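Local coordinates for extracellular solute-binding protein, family 5 (Chelativorans sp., PDB 6WM6) that binds EDTA and other aminopolycarboxylates in the periplasm, probably for delivery to an ABC transporter, at residues 261-266 against 273-278. Numbering follows the deposited sequence.
Sequences TQQLTA and DVIYPQ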
# COMPACT_ATOMS: atom_id res chain seq x y z
N THR A 261 -0.29 5.48 -19.43
CA THR A 261 0.13 6.70 -20.10
C THR A 261 -0.92 7.25 -21.06
O THR A 261 -0.77 8.37 -21.54
CB THR A 261 1.45 6.47 -20.83
OG1 THR A 261 1.28 5.47 -21.84
CG2 THR A 261 2.53 6.03 -19.85
N GLN A 262 -1.97 6.48 -21.34
CA GLN A 262 -3.11 6.97 -22.11
C GLN A 262 -4.23 7.53 -21.23
O GLN A 262 -5.28 7.90 -21.76
CB GLN A 262 -3.67 5.85 -22.98
CG GLN A 262 -2.68 5.31 -24.00
CD GLN A 262 -3.20 4.09 -24.74
OE1 GLN A 262 -4.24 3.53 -24.38
NE2 GLN A 262 -2.49 3.68 -25.78
N GLN A 263 -4.02 7.59 -19.92
CA GLN A 263 -5.12 7.99 -19.03
C GLN A 263 -5.40 9.49 -19.12
O GLN A 263 -6.57 9.90 -19.09
CB GLN A 263 -4.84 7.52 -17.61
CG GLN A 263 -4.86 5.99 -17.51
CD GLN A 263 -4.94 5.43 -16.10
OE1 GLN A 263 -5.00 4.21 -15.92
NE2 GLN A 263 -4.93 6.29 -15.10
N LEU A 264 -4.37 10.32 -19.27
CA LEU A 264 -4.62 11.75 -19.37
C LEU A 264 -5.35 12.09 -20.67
O LEU A 264 -6.24 12.96 -20.68
CB LEU A 264 -3.31 12.52 -19.24
CG LEU A 264 -3.39 14.01 -18.90
CD1 LEU A 264 -4.29 14.32 -17.71
CD2 LEU A 264 -1.97 14.51 -18.61
N THR A 265 -5.03 11.39 -21.76
CA THR A 265 -5.77 11.60 -23.00
C THR A 265 -7.24 11.24 -22.84
O THR A 265 -8.12 11.97 -23.32
CB THR A 265 -5.12 10.78 -24.13
OG1 THR A 265 -3.80 11.28 -24.38
CG2 THR A 265 -5.95 10.87 -25.41
N ALA A 266 -7.53 10.13 -22.16
CA ALA A 266 -8.91 9.73 -21.93
C ALA A 266 -9.66 10.76 -21.10
O ALA A 266 -10.86 11.00 -21.32
CB ALA A 266 -8.94 8.36 -21.24
N ASP A 273 -13.59 10.66 -16.13
CA ASP A 273 -13.61 11.91 -15.38
C ASP A 273 -12.58 12.00 -14.27
O ASP A 273 -12.39 13.09 -13.72
CB ASP A 273 -15.00 12.10 -14.76
CG ASP A 273 -16.12 11.93 -15.75
OD1 ASP A 273 -16.13 12.67 -16.74
OD2 ASP A 273 -16.97 11.06 -15.55
N VAL A 274 -11.93 10.89 -13.93
CA VAL A 274 -10.97 10.81 -12.84
C VAL A 274 -9.90 9.81 -13.25
O VAL A 274 -10.22 8.72 -13.73
CB VAL A 274 -11.59 10.31 -11.53
CG1 VAL A 274 -10.57 10.39 -10.38
CG2 VAL A 274 -12.86 11.06 -11.20
N ILE A 275 -8.64 10.16 -13.01
CA ILE A 275 -7.52 9.23 -13.16
C ILE A 275 -6.66 9.33 -11.91
O ILE A 275 -6.61 10.38 -11.25
CB ILE A 275 -6.72 9.47 -14.45
CG1 ILE A 275 -5.99 10.81 -14.42
CG2 ILE A 275 -7.66 9.41 -15.67
CD1 ILE A 275 -5.05 11.02 -15.59
N TYR A 276 -5.93 8.25 -11.61
CA TYR A 276 -5.06 8.18 -10.42
C TYR A 276 -3.80 7.40 -10.79
O TYR A 276 -3.50 6.35 -10.21
CB TYR A 276 -5.82 7.53 -9.27
CG TYR A 276 -5.22 7.70 -7.88
CD1 TYR A 276 -5.00 8.94 -7.35
CD2 TYR A 276 -4.94 6.59 -7.08
CE1 TYR A 276 -4.52 9.11 -6.04
CE2 TYR A 276 -4.43 6.75 -5.80
CZ TYR A 276 -4.22 8.00 -5.31
OH TYR A 276 -3.75 8.15 -4.02
N PRO A 277 -3.02 7.91 -11.74
CA PRO A 277 -1.86 7.15 -12.21
C PRO A 277 -0.76 7.09 -11.16
O PRO A 277 -0.59 7.99 -10.34
CB PRO A 277 -1.39 7.94 -13.43
CG PRO A 277 -1.83 9.35 -13.15
CD PRO A 277 -3.19 9.17 -12.47
N GLN A 278 0.02 6.00 -11.22
CA GLN A 278 1.20 5.88 -10.36
C GLN A 278 2.41 6.35 -11.15
O GLN A 278 2.42 6.33 -12.38
CB GLN A 278 1.36 4.43 -9.88
CG GLN A 278 0.28 3.99 -8.89
CD GLN A 278 0.72 2.85 -7.97
OE1 GLN A 278 1.88 2.45 -7.96
NE2 GLN A 278 -0.23 2.31 -7.20
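I275 leans on Q263 and L264 at the start of helix 263-268, its CA 6.5 Å from the CA of Q263. Backbone hydrogen bonds of D273 with T51 and K537, V274 with A53, and I275 with I535 join the short strand 274-275 to strands 49-54 and 524-537. Both branches of I275 work against the helix. CG1 stands between the backbone N and the carbonyl carbon (chi1 67°) and, with the chain extended beyond it, carries CD1 onto the Q263-L264 peptide, where CD1 lies 3.8 Å from L264 N. The same methyl meets L264 CD1 at 4.0 Å, the two side chains crossing at about a right angle. The other branch, CG2, sits 3.6 Å from Q263 O and 3.9 Å from Q263 CB. Q263 runs past I275 in the reverse direction; with CG anti to the carbonyl carbon (chi1 -67°) and the rest extended, its amide end is laid beside I275 CB. With an alanine here both outer branches of I275 would be missing, which would probably leave a gap under the Q263-L264 peptide and L264 CD1 without its apolar partner across the contact. At Y276 the CB leaves on the side away from the helix, the side chain packs on F52 and L534, and its OH is hydrogen-bonded to D545 OD1; here the amide end of Q263 merely nears the backbone. P277 points back and brings its ring close to that same amide end. No hydrogen bond crosses between 261-266 and 273-278, and the mostly buried interface rests on van der Waals packing. A short helix followed by a short connection and a sheet strand, the helix covering that strand's apolar side chain, is consistent with an alpha/beta domain of the periplasmic binding protein fold.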